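Local coordinates for transaminase (Bacillus megaterium, PDB 5G0A), which probably catalyses the S-selective, pyridoxal-5'-phosphate-dependent transfer of amino groups as a class-III aminotransferase, at residues 232-237 with 262-267. Numbering follows the deposited sequence.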
loop_
_atom_site.group_PDB
_atom_site.type_symbol
_atom_site.label_atom_id
_atom_site.label_comp_id
_atom_site.label_asym_id
_atom_site.label_seq_id
_atom_site.Cartn_x
_atom_site.Cartn_y
_atom_site.Cartn_z
ATOM N N ALA B 232 -2.085 11.426 -11.860
ATOM C CA ALA B 232 -1.897 12.866 -11.602
ATOM C C ALA B 232 -0.858 13.539 -12.491
ATOM O O ALA B 232 -1.085 14.650 -12.949
ATOM C CB ALA B 232 -1.522 13.107 -10.124
ATOM N N ALA B 233 0.296 12.889 -12.659
ATOM C CA ALA B 233 1.502 13.539 -13.164
ATOM C C ALA B 233 2.544 12.535 -13.621
ATOM O O ALA B 233 2.582 11.380 -13.164
ATOM C CB ALA B 233 2.098 14.463 -12.082
ATOM N N VAL B 234 3.399 13.000 -14.526
ATOM C CA VAL B 234 4.660 12.362 -14.823
ATOM C C VAL B 234 5.712 13.305 -14.245
ATOM O O VAL B 234 5.653 14.517 -14.476
ATOM C CB VAL B 234 4.881 12.251 -16.353
ATOM C CG1 VAL B 234 6.245 11.634 -16.626
ATOM C CG2 VAL B 234 3.794 11.370 -16.981
ATOM N N ILE B 235 6.644 12.756 -13.479
ATOM C CA ILE B 235 7.778 13.536 -12.968
ATOM C C ILE B 235 9.049 13.140 -13.702
ATOM O O ILE B 235 9.295 11.963 -13.902
ATOM C CB ILE B 235 7.930 13.394 -11.430
ATOM C CG1 ILE B 235 8.997 14.380 -10.925
ATOM C CG2 ILE B 235 8.180 11.928 -10.988
ATOM C CD1 ILE B 235 9.005 14.525 -9.413
ATOM N N THR B 236 9.866 14.131 -14.084
ATOM C CA THR B 236 11.074 13.890 -14.860
ATOM C C THR B 236 12.246 14.698 -14.302
ATOM O O THR B 236 12.057 15.567 -13.452
ATOM C CB THR B 236 10.912 14.329 -16.340
ATOM O OG1 THR B 236 10.647 15.738 -16.397
ATOM C CG2 THR B 236 9.776 13.545 -17.034
ATOM N N GLU B 237 13.451 14.391 -14.787
ATOM C CA GLU B 237 14.624 15.274 -14.685
ATOM C C GLU B 237 15.057 15.397 -16.133
ATOM O O GLU B 237 15.107 14.378 -16.839
ATOM C CB GLU B 237 15.788 14.604 -13.952
ATOM C CG GLU B 237 15.548 14.063 -12.556
ATOM C CD GLU B 237 16.751 13.271 -12.069
ATOM O OE1 GLU B 237 17.806 13.900 -11.790
ATOM O OE2 GLU B 237 16.673 12.022 -12.014
ATOM N N LEU B 262 -2.957 13.461 -22.766
ATOM C CA LEU B 262 -3.599 12.556 -21.796
ATOM C C LEU B 262 -4.329 13.271 -20.652
ATOM O O LEU B 262 -5.120 12.649 -19.947
ATOM C CB LEU B 262 -2.592 11.539 -21.236
ATOM C CG LEU B 262 -1.885 10.608 -22.240
ATOM C CD1 LEU B 262 -0.844 9.759 -21.536
ATOM C CD2 LEU B 262 -2.885 9.738 -22.998
ATOM N N GLY B 263 -4.072 14.572 -20.481
ATOM C CA GLY B 263 -4.698 15.355 -19.416
ATOM C C GLY B 263 -4.024 15.089 -18.075
ATOM O O GLY B 263 -4.694 15.030 -17.037
ATOM N N VAL B 264 -2.699 14.974 -18.117
ATOM C CA VAL B 264 -1.868 14.611 -16.944
ATOM C C VAL B 264 -0.874 15.759 -16.756
ATOM O O VAL B 264 -0.449 16.387 -17.740
ATOM C CB VAL B 264 -1.181 13.254 -17.231
ATOM C CG1 VAL B 264 0.000 12.957 -16.316
ATOM C CG2 VAL B 264 -2.222 12.122 -17.197
ATOM N N LEU B 265 -0.548 16.077 -15.507
ATOM C CA LEU B 265 0.456 17.101 -15.243
ATOM C C LEU B 265 1.884 16.639 -15.568
ATOM O O LEU B 265 2.198 15.449 -15.536
ATOM C CB LEU B 265 0.367 17.578 -13.779
ATOM C CG LEU B 265 -0.926 18.231 -13.313
ATOM C CD1 LEU B 265 -0.850 18.517 -11.806
ATOM C CD2 LEU B 265 -1.251 19.512 -14.116
ATOM N N TRP B 266 2.746 17.610 -15.896
ATOM C CA TRP B 266 4.168 17.377 -16.017
ATOM C C TRP B 266 4.930 18.165 -14.948
ATOM O O TRP B 266 4.889 19.401 -14.908
ATOM C CB TRP B 266 4.693 17.712 -17.452
ATOM C CG TRP B 266 6.186 17.640 -17.575
ATOM C CD1 TRP B 266 7.020 16.703 -17.010
ATOM C CD2 TRP B 266 7.036 18.528 -18.319
ATOM N NE1 TRP B 266 8.328 16.973 -17.335
ATOM C CE2 TRP B 266 8.366 18.080 -18.139
ATOM C CE3 TRP B 266 6.803 19.663 -19.127
ATOM C CZ2 TRP B 266 9.464 18.731 -18.718
ATOM C CZ3 TRP B 266 7.904 20.299 -19.701
ATOM C CH2 TRP B 266 9.208 19.838 -19.490
ATOM N N ILE B 267 5.561 17.426 -14.040
ATOM C CA ILE B 267 6.435 18.014 -13.028
ATOM C C ILE B 267 7.846 17.831 -13.541
ATOM O O ILE B 267 8.298 16.707 -13.749
ATOM C CB ILE B 267 6.328 17.262 -11.667
ATOM C CG1 ILE B 267 4.878 17.271 -11.145
ATOM C CG2 ILE B 267 7.337 17.882 -10.672
ATOM C CD1 ILE B 267 4.646 16.327 -9.946
#
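Ala233, Val234 and Ile235 pair in register with Leu265, Trp266 and Ile267 as neighbouring parallel strands; the axes of the short strand segments approach to 4.6 Å and are inclined by 28°. Four backbone hydrogen bonds form the ladder: Leu265 N to Ala232 O, Val234 N to Leu265 O, Ile267 N to Val234 O (2.9 Å) and Thr236 N to Ile267 O. CA-H...O contacts share the same acceptors, such as Ile235 CA to Ile267 O at 3.3 Å.

The one side-chain hydrogen bond between the two segments runs from Trp266 NE1 to Thr236 OG1, 2.8 Å and nearly straight at 171°, with the hydroxyl oxygen almost in the indole plane. A chi1 of 173° carries the indole CG anti to the backbone N, and the ring's turn about CB-CG then presents NE1 to Thr236. Thr236 OG1 also bonds Asn268 OD1, so two partners hold the hydroxyl. The same indole edge passes Val234 O, 3.6 Å from CD1.

Apolar contacts fall on both faces. On that of Ala233, Ile235, Leu265 and Ile267, Ile267 spreads its two branches: CD1 reaches Ala233 CB (3.8 Å), while CG2 meets Ile235 CG1 (3.9 Å). Toward the other face, Val264 CG1 slips under the neighbouring strand, 3.5 Å from Ala233 CA.

Gly263, with positive phi, closes helix 251-262 in a Schellman motif and leads into the second strand, completing a beta-alpha-beta crossover. That helix covers Val234 and Trp266; helix 121-136 packs on Leu265 and Ile267. Strands 140-144 and 293-296 flank the pair, and strand 231-236 leads to Glu237 in the pyridoxal-5'-phosphate pocket.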